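Local coordinates for dihydrodipicolinate reductase N-terminus domain-containing protein (Mycobacterium smegmatis, PDB 6IAQ) that probably catalyses the NADPH-dependent reductive amination of ketones to amines, as a native amine dehydrogenase with an NADP-binding Rossmann domain, at residues A[75-86]-A[101-110]; A[125-136]-A[317-327]. All blocks are in the same frame, centred on the assembly; numbering follows the deposited sequence.

From the N terminus, contact 1 comes first: strand 77-80 leads through helix 86-98 into strand 102-105, so that pairing 75-86 with 101-110 closes a short beta-alpha-beta loop in the Rossmann sheet. Contact 2 opens only after that loop is complete, and its own loop is far longer, with 180 residues between 125-136 and 317-327, including the whole mixed sheet. The two therefore stand in series along the chain, neither nested nor crossed. In space they are neighbours, with centres about 12 Å apart, because strands 102-105 and 134-137 lie side by side. Contact 2 then brings 323-324, from near the C terminus, back as the edge strand of that parallel sheet, beside 134-137.

Contact 1 of 2, residues A[75-86]-A[101-110]; sequences PDIAVIAVNSYL and VNAVTLSEEM. With NAP (NADP nicotinamide-adenine-dinucleotide phosphate), chain F; EDO (1,2-ethanediol), chain E.
Strands 77-80 and 102-105 run parallel, their axes 4.5 Å apart at closest approach, as adjacent strands of a beta-alpha-beta unit of the Rossmann fold, joined by helix 86-98. Backbone hydrogen bonds alternate along the pair, from Ala78 N to Asn102 O through to Leu106 N on Ile80 O. At the start of the pair, the side-chain ND2 of Asn102 reaches back to Asp76 O (2.8 Å), which lies close to the amide plane, while its OD1 accepts from Thr134 N of the next strand.

Ile77 CG1 and Val79 CG2 meet Val104 CG1 on one face of the sheet, where Met310 of helix 302-312 packs on Val79 and Val104; on the other, Ile80 CD1 touches Ala103 CB at 3.9 Å. Beyond the strands the loops bind the cofactor. Leu106 O receives the carboxamide N7N of NADP (2.9 Å), and Leu106 CB packs against the nicotinamide. Ser107 OG donates to Asn83 O from above the carbonyl plane. Glu109, extended with CG anti to the backbone N (chi1 -168°), lets OE1 accept Leu86 N from above the carboxylate plane; Thr116 and Ser117 hold its OE2. Glu108 OE2 accepts from O1 of a 1,2-ethanediol, probably from the crystallisation liquor, and from nicotinamide-ribose O2D (2.8 Å), while Ser84 OG, itself accepting from O3D, donates to Glu108 OE1 at 2.6 Å.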
loop_
_atom_site.group_PDB
_atom_site.type_symbol
_atom_site.label_atom_id
_atom_site.label_comp_id
_atom_site.label_asym_id
_atom_site.label_seq_id
_atom_site.Cartn_x
_atom_site.Cartn_y
_atom_site.Cartn_z
ATOM N N PRO A 75 -0.625 29.028 14.556
ATOM C CA PRO A 75 -1.421 27.946 13.993
ATOM C C PRO A 75 -0.977 26.581 14.538
ATOM O O PRO A 75 0.126 26.456 15.016
ATOM C CB PRO A 75 -1.108 28.065 12.490
ATOM C CG PRO A 75 0.334 28.541 12.469
ATOM C CD PRO A 75 0.380 29.535 13.610
ATOM N N ASP A 76 -1.837 25.577 14.394
ATOM C CA ASP A 76 -1.515 24.155 14.696
ATOM C C ASP A 76 -0.558 23.597 13.643
ATOM O O ASP A 76 0.167 22.631 13.966
ATOM C CB ASP A 76 -2.785 23.300 14.696
ATOM C CG ASP A 76 -3.748 23.735 15.779
ATOM O OD1 ASP A 76 -3.375 23.594 16.907
ATOM O OD2 ASP A 76 -4.846 24.255 15.454
ATOM N N ILE A 77 -0.599 24.140 12.423
ATOM C CA ILE A 77 0.127 23.540 11.263
ATOM C C ILE A 77 0.437 24.638 10.232
ATOM O O ILE A 77 -0.480 25.446 9.877
ATOM C CB ILE A 77 -0.668 22.363 10.639
ATOM C CG1 ILE A 77 0.156 21.573 9.613
ATOM C CG2 ILE A 77 -1.968 22.858 10.035
ATOM C CD1 ILE A 77 1.083 20.578 10.192
ATOM N N ALA A 78 1.673 24.615 9.754
ATOM C CA ALA A 78 2.122 25.333 8.540
ATOM C C ALA A 78 2.181 24.318 7.395
ATOM O O ALA A 78 2.801 23.260 7.561
ATOM C CB ALA A 78 3.480 25.946 8.772
ATOM N N VAL A 79 1.513 24.635 6.296
ATOM C CA VAL A 79 1.370 23.768 5.093
ATOM C C VAL A 79 2.250 24.393 3.994
ATOM O O VAL A 79 1.890 25.452 3.510
ATOM C CB VAL A 79 -0.105 23.658 4.702
ATOM C CG1 VAL A 79 -0.286 22.730 3.529
ATOM C CG2 VAL A 79 -0.963 23.213 5.896
ATOM N N ILE A 80 3.430 23.831 3.759
ATOM C CA ILE A 80 4.518 24.499 3.006
ATOM C C ILE A 80 4.598 23.905 1.593
ATOM O O ILE A 80 4.839 22.688 1.443
ATOM C CB ILE A 80 5.855 24.373 3.729
ATOM C CG1 ILE A 80 5.743 24.833 5.195
ATOM C CG2 ILE A 80 6.925 25.158 2.974
ATOM C CD1 ILE A 80 7.014 24.629 5.980
ATOM N N ALA A 81 4.456 24.767 0.593
ATOM C CA ALA A 81 4.738 24.424 -0.819
ATOM C C ALA A 81 5.576 25.562 -1.411
ATOM O O ALA A 81 4.972 26.427 -2.132
ATOM C CB ALA A 81 3.456 24.195 -1.541
ATOM N N VAL A 82 6.871 25.591 -1.109
ATOM C CA VAL A 82 7.722 26.712 -1.618
ATOM C C VAL A 82 8.934 26.181 -2.375
ATOM O O VAL A 82 9.081 26.645 -3.500
ATOM C CB VAL A 82 8.055 27.827 -0.592
ATOM C CG1 VAL A 82 7.145 27.844 0.613
ATOM C CG2 VAL A 82 9.524 27.946 -0.243
ATOM N N ASN A 83 9.746 25.281 -1.825
ATOM C CA ASN A 83 10.999 24.817 -2.476
ATOM C C ASN A 83 11.251 23.332 -2.157
ATOM O O ASN A 83 10.404 22.714 -1.456
ATOM C CB ASN A 83 12.177 25.711 -2.097
ATOM C CG ASN A 83 12.305 25.876 -0.598
ATOM O OD1 ASN A 83 11.953 24.957 0.149
ATOM N ND2 ASN A 83 12.774 27.049 -0.165
ATOM N N SER A 84 12.379 22.781 -2.633
ATOM C CA SER A 84 12.618 21.319 -2.746
ATOM C C SER A 84 13.746 20.863 -1.818
ATOM O O SER A 84 13.601 19.812 -1.182
ATOM C CB SER A 84 12.937 20.959 -4.181
ATOM O OG SER A 84 11.816 21.198 -5.024
ATOM N N TYR A 85 14.865 21.586 -1.797
ATOM C CA TYR A 85 16.151 21.125 -1.209
ATOM C C TYR A 85 16.333 21.788 0.163
ATOM O O TYR A 85 16.010 22.964 0.305
ATOM C CB TYR A 85 17.279 21.381 -2.210
ATOM C CG TYR A 85 16.976 20.882 -3.598
ATOM C CD1 TYR A 85 16.767 19.530 -3.836
ATOM C CD2 TYR A 85 16.797 21.752 -4.655
ATOM C CE1 TYR A 85 16.460 19.052 -5.101
ATOM C CE2 TYR A 85 16.475 21.296 -5.928
ATOM C CZ TYR A 85 16.312 19.937 -6.151
ATOM O OH TYR A 85 15.984 19.490 -7.393
ATOM N N LEU A 86 16.789 21.019 1.154
ATOM C CA LEU A 86 16.936 21.460 2.573
ATOM C C LEU A 86 17.822 22.722 2.653
ATOM O O LEU A 86 17.599 23.579 3.557
ATOM C CB LEU A 86 17.507 20.319 3.414
ATOM C CG LEU A 86 17.023 20.248 4.863
ATOM C CD1 LEU A 86 15.545 20.562 5.006
ATOM C CD2 LEU A 86 17.343 18.911 5.493
ATOM N N VAL A 101 5.771 25.558 15.694
ATOM C CA VAL A 101 4.655 25.323 14.733
ATOM C C VAL A 101 4.957 24.036 13.950
ATOM O O VAL A 101 6.067 23.919 13.345
ATOM C CB VAL A 101 4.430 26.540 13.813
ATOM C CG1 VAL A 101 3.481 26.214 12.682
ATOM C CG2 VAL A 101 3.916 27.755 14.593
ATOM N N ASN A 102 4.023 23.078 14.003
ATOM C CA ASN A 102 4.097 21.825 13.200
ATOM C C ASN A 102 4.156 22.225 11.723
ATOM O O ASN A 102 3.472 23.206 11.334
ATOM C CB ASN A 102 2.886 20.930 13.419
ATOM C CG ASN A 102 2.729 20.477 14.864
ATOM O OD1 ASN A 102 3.629 19.854 15.419
ATOM N ND2 ASN A 102 1.586 20.778 15.465
ATOM N N ALA A 103 4.921 21.499 10.918
ATOM C CA ALA A 103 5.047 21.801 9.474
ATOM C C ALA A 103 4.945 20.508 8.663
ATOM O O ALA A 103 5.647 19.545 8.969
ATOM C CB ALA A 103 6.334 22.547 9.183
ATOM N N VAL A 104 4.056 20.521 7.679
ATOM C CA VAL A 104 4.028 19.513 6.586
ATOM C C VAL A 104 4.507 20.262 5.327
ATOM O O VAL A 104 4.083 21.412 5.132
ATOM C CB VAL A 104 2.620 18.892 6.510
ATOM C CG1 VAL A 104 1.556 19.882 6.056
ATOM C CG2 VAL A 104 2.616 17.640 5.673
ATOM N N THR A 105 5.434 19.687 4.574
ATOM C CA THR A 105 6.054 20.360 3.407
ATOM C C THR A 105 6.149 19.416 2.205
ATOM O O THR A 105 6.392 18.211 2.410
ATOM C CB THR A 105 7.430 20.923 3.767
ATOM O OG1 THR A 105 7.938 21.657 2.649
ATOM C CG2 THR A 105 8.439 19.876 4.167
ATOM N N LEU A 106 6.057 19.985 1.004
ATOM C CA LEU A 106 6.250 19.246 -0.270
ATOM C C LEU A 106 7.725 19.101 -0.579
ATOM O O LEU A 106 8.013 18.415 -1.578
ATOM C CB LEU A 106 5.523 19.981 -1.401
ATOM C CG LEU A 106 4.011 19.933 -1.308
ATOM C CD1 LEU A 106 3.402 20.546 -2.538
ATOM C CD2 LEU A 106 3.507 18.510 -1.027
ATOM N N SER A 107 8.645 19.735 0.184
ATOM C CA SER A 107 10.093 19.668 -0.127
ATOM C C SER A 107 10.501 18.207 -0.402
ATOM O O SER A 107 10.428 17.402 0.517
ATOM C CB SER A 107 10.941 20.301 0.951
ATOM O OG SER A 107 10.713 21.707 0.990
ATOM N N GLU A 108 10.959 17.898 -1.622
ATOM C CA GLU A 108 11.228 16.504 -2.063
ATOM C C GLU A 108 12.352 15.923 -1.199
ATOM O O GLU A 108 12.299 14.740 -0.859
ATOM C CB GLU A 108 11.546 16.435 -3.568
ATOM C CG GLU A 108 10.330 16.706 -4.446
ATOM C CD GLU A 108 10.096 18.145 -4.848
ATOM O OE1 GLU A 108 10.630 19.048 -4.146
ATOM O OE2 GLU A 108 9.350 18.366 -5.838
ATOM N N GLU A 109 13.363 16.723 -0.860
ATOM C CA GLU A 109 14.497 16.223 -0.045
ATOM C C GLU A 109 14.008 15.902 1.375
ATOM O O GLU A 109 14.536 14.949 1.985
ATOM C CB GLU A 109 15.683 17.190 -0.081
ATOM C CG GLU A 109 16.918 16.550 0.485
ATOM C CD GLU A 109 18.134 17.446 0.629
ATOM O OE1 GLU A 109 18.079 18.612 0.170
ATOM O OE2 GLU A 109 19.126 16.966 1.205
ATOM N N MET A 110 12.983 16.601 1.874
ATOM C CA MET A 110 12.477 16.373 3.251
ATOM C C MET A 110 11.749 15.016 3.323
ATOM O O MET A 110 11.424 14.595 4.430
ATOM C CB MET A 110 11.538 17.496 3.697
ATOM C CG MET A 110 12.257 18.664 4.365
ATOM S SD MET A 110 13.035 18.165 5.946
ATOM C CE MET A 110 11.591 17.903 6.964
HETATM P PA NAP F . 5.341 27.495 -7.508
HETATM O O1A NAP F . 4.048 27.620 -8.165
HETATM O O2A NAP F . 6.649 28.148 -8.046
HETATM O O5B NAP F . 5.111 27.988 -5.968
HETATM C C5B NAP F . 6.194 28.300 -5.081
HETATM C C4B NAP F . 5.707 29.355 -4.097
HETATM O O4B NAP F . 6.708 29.666 -3.132
HETATM C C3B NAP F . 5.294 30.707 -4.740
HETATM O O3B NAP F . 3.974 30.971 -4.206
HETATM C C2B NAP F . 6.267 31.756 -4.208
HETATM O O2B NAP F . 5.646 33.021 -3.886
HETATM C C1B NAP F . 6.604 31.109 -2.901
HETATM N N9A NAP F . 7.858 31.494 -2.256
HETATM C C8A NAP F . 9.121 31.404 -2.717
HETATM N N7A NAP F . 9.953 31.791 -1.743
HETATM C C5A NAP F . 9.207 32.042 -0.641
HETATM C C6A NAP F . 9.427 32.465 0.765
HETATM N N6A NAP F . 10.649 32.705 1.223
HETATM N N1A NAP F . 8.370 32.615 1.560
HETATM C C2A NAP F . 7.101 32.379 1.166
HETATM N N3A NAP F . 6.799 31.987 -0.092
HETATM C C4A NAP F . 7.821 31.853 -0.985
HETATM O O3 NAP F . 5.768 25.920 -7.308
HETATM P PN NAP F . 4.730 24.687 -6.915
HETATM O O1N NAP F . 4.321 23.874 -8.103
HETATM O O2N NAP F . 3.653 25.174 -6.011
HETATM O O5D NAP F . 5.879 23.912 -6.119
HETATM C C5D NAP F . 6.454 24.313 -4.869
HETATM C C4D NAP F . 7.486 23.363 -4.329
HETATM O O4D NAP F . 6.808 22.102 -4.016
HETATM C C3D NAP F . 8.588 23.122 -5.322
HETATM O O3D NAP F . 9.869 23.091 -4.718
HETATM C C2D NAP F . 8.235 21.741 -5.890
HETATM O O2D NAP F . 9.418 21.107 -6.395
HETATM C C1D NAP F . 7.557 21.073 -4.658
HETATM N N1N NAP F . 6.646 19.985 -5.055
HETATM C C2N NAP F . 6.790 18.817 -4.458
HETATM C C3N NAP F . 5.992 17.751 -4.847
HETATM C C7N NAP F . 6.087 16.408 -4.156
HETATM O O7N NAP F . 5.457 15.489 -4.678
HETATM N N7N NAP F . 6.786 16.249 -3.018
HETATM C C4N NAP F . 5.044 17.942 -5.852
HETATM C C5N NAP F . 4.908 19.185 -6.464
HETATM C C6N NAP F . 5.735 20.188 -6.024
HETATM P P2B NAP F . 4.952 33.941 -4.993
HETATM O O1X NAP F . 3.715 33.244 -5.480
HETATM O O2X NAP F . 4.449 35.154 -4.213
HETATM O O3X NAP F . 6.142 34.120 -5.940
HETATM C C1 EDO E . 7.498 16.130 -8.287
HETATM O O1 EDO E . 8.227 16.193 -7.094
HETATM C C2 EDO E . 6.722 14.861 -8.349
HETATM O O2 EDO E . 5.449 14.984 -7.721
HETATM O O HOH W 1 7.966 23.135 -0.041
#

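Contact 2 of 2, residues A[125-136]-A[317-327]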
loop_
_atom_site.group_PDB
_atom_site.type_symbol
_atom_site.label_atom_id
_atom_site.label_comp_id
_atom_site.label_asym_id
_atom_site.label_seq_id
_atom_site.Cartn_x
_atom_site.Cartn_y
_atom_site.Cartn_z
ATOM N N ASP A 125 15.768 18.730 13.605
ATOM C CA ASP A 125 15.158 17.713 14.498
ATOM C C ASP A 125 15.285 18.185 15.967
ATOM O O ASP A 125 14.276 18.091 16.711
ATOM C CB ASP A 125 15.792 16.344 14.258
ATOM C CG ASP A 125 15.159 15.231 15.069
ATOM O OD1 ASP A 125 13.932 15.081 15.023
ATOM O OD2 ASP A 125 15.893 14.532 15.755
ATOM N N ALA A 126 16.466 18.657 16.369
ATOM C CA ALA A 126 16.744 19.165 17.747
ATOM C C ALA A 126 15.846 20.369 18.066
ATOM O O ALA A 126 15.224 20.392 19.147
ATOM C CB ALA A 126 18.193 19.539 17.896
ATOM N N LEU A 127 15.771 21.339 17.146
ATOM C CA LEU A 127 14.978 22.572 17.331
ATOM C C LEU A 127 13.494 22.205 17.491
ATOM O O LEU A 127 12.827 22.720 18.444
ATOM C CB LEU A 127 15.207 23.492 16.125
ATOM C CG LEU A 127 14.394 24.787 16.138
ATOM C CD1 LEU A 127 14.662 25.649 17.377
ATOM C CD2 LEU A 127 14.665 25.592 14.876
ATOM N N ALA A 128 12.966 21.360 16.584
ATOM C CA ALA A 128 11.538 20.978 16.565
ATOM C C ALA A 128 11.192 20.240 17.874
ATOM O O ALA A 128 10.049 20.390 18.395
ATOM C CB ALA A 128 11.248 20.128 15.346
ATOM N N LYS A 129 12.114 19.400 18.344
ATOM C CA LYS A 129 11.939 18.619 19.604
ATOM C C LYS A 129 11.882 19.581 20.810
ATOM O O LYS A 129 11.079 19.361 21.724
ATOM C CB LYS A 129 13.060 17.588 19.744
ATOM C CG LYS A 129 12.791 16.281 19.019
ATOM C CD LYS A 129 13.973 15.339 18.966
ATOM C CE LYS A 129 13.593 13.955 18.483
ATOM N NZ LYS A 129 14.831 13.211 18.164
ATOM N N SER A 130 12.701 20.624 20.793
ATOM C CA SER A 130 12.794 21.590 21.914
ATOM C C SER A 130 11.487 22.402 22.023
ATOM O O SER A 130 11.174 22.846 23.154
ATOM C CB SER A 130 14.014 22.447 21.773
ATOM O OG SER A 130 13.815 23.426 20.759
ATOM N N THR A 131 10.702 22.557 20.937
ATOM C CA THR A 131 9.470 23.391 20.902
ATOM C C THR A 131 8.201 22.544 20.754
ATOM O O THR A 131 7.082 23.139 20.623
ATOM C CB THR A 131 9.525 24.431 19.776
ATOM O OG1 THR A 131 9.646 23.715 18.541
ATOM C CG2 THR A 131 10.665 25.420 19.932
ATOM N N GLY A 132 8.325 21.218 20.717
ATOM C CA GLY A 132 7.175 20.296 20.656
ATOM C C GLY A 132 6.591 20.146 19.251
ATOM O O GLY A 132 5.508 19.557 19.139
ATOM N N ALA A 133 7.276 20.626 18.211
ATOM C CA ALA A 133 6.755 20.660 16.824
ATOM C C ALA A 133 7.209 19.412 16.048
ATOM O O ALA A 133 8.378 18.944 16.232
ATOM C CB ALA A 133 7.206 21.923 16.117
ATOM N N THR A 134 6.338 18.938 15.155
ATOM C CA THR A 134 6.666 17.879 14.151
ATOM C C THR A 134 6.927 18.526 12.779
ATOM O O THR A 134 6.110 19.383 12.375
ATOM C CB THR A 134 5.555 16.828 14.072
ATOM O OG1 THR A 134 5.345 16.284 15.388
ATOM C CG2 THR A 134 5.888 15.746 13.056
ATOM N N LEU A 135 8.012 18.137 12.112
ATOM C CA LEU A 135 8.300 18.500 10.694
ATOM C C LEU A 135 8.260 17.220 9.842
ATOM O O LEU A 135 8.937 16.225 10.203
ATOM C CB LEU A 135 9.675 19.155 10.562
ATOM C CG LEU A 135 10.014 20.275 11.545
ATOM C CD1 LEU A 135 11.432 20.748 11.294
ATOM C CD2 LEU A 135 9.050 21.446 11.466
ATOM N N THR A 136 7.493 17.233 8.752
ATOM C CA THR A 136 7.305 16.041 7.869
ATOM C C THR A 136 7.311 16.470 6.397
ATOM O O THR A 136 6.476 17.308 6.030
ATOM C CB THR A 136 6.003 15.310 8.209
ATOM O OG1 THR A 136 6.094 14.817 9.554
ATOM C CG2 THR A 136 5.719 14.173 7.244
ATOM N N VAL A 317 0.516 14.465 11.344
ATOM C CA VAL A 317 1.728 15.260 11.677
ATOM C C VAL A 317 1.442 15.997 12.994
ATOM O O VAL A 317 2.324 16.011 13.853
ATOM C CB VAL A 317 2.123 16.185 10.504
ATOM C CG1 VAL A 317 3.125 17.246 10.910
ATOM C CG2 VAL A 317 2.682 15.363 9.339
ATOM N N ILE A 318 0.222 16.498 13.198
ATOM C CA ILE A 318 -0.142 17.136 14.497
ATOM C C ILE A 318 -0.015 16.104 15.620
ATOM O O ILE A 318 0.656 16.411 16.622
ATOM C CB ILE A 318 -1.523 17.801 14.445
ATOM C CG1 ILE A 318 -1.501 19.001 13.483
ATOM C CG2 ILE A 318 -1.949 18.202 15.860
ATOM C CD1 ILE A 318 -2.865 19.492 13.090
ATOM N N ALA A 319 -0.572 14.906 15.434
ATOM C CA ALA A 319 -0.601 13.824 16.453
ATOM C C ALA A 319 0.777 13.167 16.649
ATOM O O ALA A 319 0.942 12.472 17.656
ATOM C CB ALA A 319 -1.633 12.797 16.050
ATOM N N ALA A 320 1.750 13.351 15.755
ATOM C CA ALA A 320 3.034 12.593 15.766
ATOM C C ALA A 320 3.962 13.137 16.842
ATOM O O ALA A 320 3.801 14.265 17.276
ATOM C CB ALA A 320 3.715 12.673 14.427
ATOM N N PRO A 321 4.992 12.380 17.263
ATOM C CA PRO A 321 6.020 12.903 18.163
ATOM C C PRO A 321 6.760 14.107 17.592
ATOM O O PRO A 321 6.839 14.272 16.372
ATOM C CB PRO A 321 7.027 11.754 18.312
ATOM C CG PRO A 321 6.198 10.516 18.009
ATOM C CD PRO A 321 5.213 10.963 16.942
ATOM N N PRO A 322 7.293 15.003 18.461
ATOM C CA PRO A 322 8.066 16.148 17.988
ATOM C C PRO A 322 9.347 15.665 17.303
ATOM O O PRO A 322 9.797 14.561 17.597
ATOM C CB PRO A 322 8.378 16.964 19.253
ATOM C CG PRO A 322 7.324 16.493 20.266
ATOM C CD PRO A 322 7.073 15.033 19.911
ATOM N N GLY A 323 9.894 16.503 16.422
ATOM C CA GLY A 323 11.073 16.182 15.606
ATOM C C GLY A 323 10.717 16.067 14.127
ATOM O O GLY A 323 9.561 16.348 13.755
ATOM N N ILE A 324 11.706 15.745 13.304
ATOM C CA ILE A 324 11.504 15.299 11.903
ATOM C C ILE A 324 10.894 13.900 11.977
ATOM O O ILE A 324 11.576 12.993 12.489
ATOM C CB ILE A 324 12.815 15.301 11.087
ATOM C CG1 ILE A 324 13.349 16.721 10.882
ATOM C CG2 ILE A 324 12.619 14.600 9.741
ATOM C CD1 ILE A 324 14.669 16.726 10.128
ATOM N N VAL A 325 9.654 13.749 11.525
ATOM C CA VAL A 325 9.008 12.408 11.421
ATOM C C VAL A 325 8.761 12.123 9.933
ATOM O O VAL A 325 7.980 12.855 9.312
ATOM C CB VAL A 325 7.725 12.334 12.268
ATOM C CG1 VAL A 325 7.109 10.938 12.155
ATOM C CG2 VAL A 325 7.983 12.662 13.745
ATOM N N THR A 326 9.423 11.121 9.386
ATOM C CA THR A 326 9.313 10.692 7.975
ATOM C C THR A 326 8.085 9.790 7.787
ATOM O O THR A 326 7.657 9.108 8.731
ATOM C CB THR A 326 10.608 10.019 7.522
ATOM O OG1 THR A 326 10.881 8.939 8.421
ATOM C CG2 THR A 326 11.767 10.987 7.510
ATOM N N VAL A 327 7.536 9.802 6.582
ATOM C CA VAL A 327 6.196 9.223 6.274
ATOM C C VAL A 327 6.199 7.691 6.395
ATOM O O VAL A 327 5.136 7.132 6.623
ATOM C CB VAL A 327 5.736 9.688 4.885
ATOM C CG1 VAL A 327 5.393 11.179 4.933
ATOM C CG2 VAL A 327 6.751 9.338 3.798
HETATM O O HOH W 2 12.865 12.725 15.025
#
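Asp125 carries the main polar link between helix 118-130 and the edge strand: its OD1 accepts Ile324 N through the anti lone pair (2.9 Å) and also takes a hydrogen from a water that donates to Ile324 O. The other oxygen, OD2, forms a salt bridge with Lys129 NZ one helical turn on, so both carboxylate oxygens are engaged. Two threonine hydroxyls add further bonds. Thr134 OG1 donates to Pro321 O (2.7 Å) from well above the carbonyl plane, whereas Thr136 OG1 meets Val325 O in the carbonyl plane, on a lone pair. In both, OG1 stands anti to its own carbonyl carbon (chi1 -56° and -63°), which turns it to the incoming chain.

The backbones pair in parallel, with Gly323 N on Ala133 O, Leu135 N on Gly323 O and Val325 N on Leu135 O. Gly323 passes close against the helix: its CA lies 3.1 Å from Asp125 OD1 and 3.8 Å from Lys129 CG. Pro322 CB packs 3.6 Å from Gly132 C, in the residue of the Schellman motif that ends helix 118-130. Val317 CG2 lies against Thr136 CB and OG1, the two side chains running in opposite senses, while Val317 CG1 and Val325 CG2 both touch Thr134 CG2. Strand 134-137 thus lies between 102-105 and the outermost strand 323-324, with helix 118-130 packed against the Gly323 backbone and the end of helix 314-319 against the two threonines.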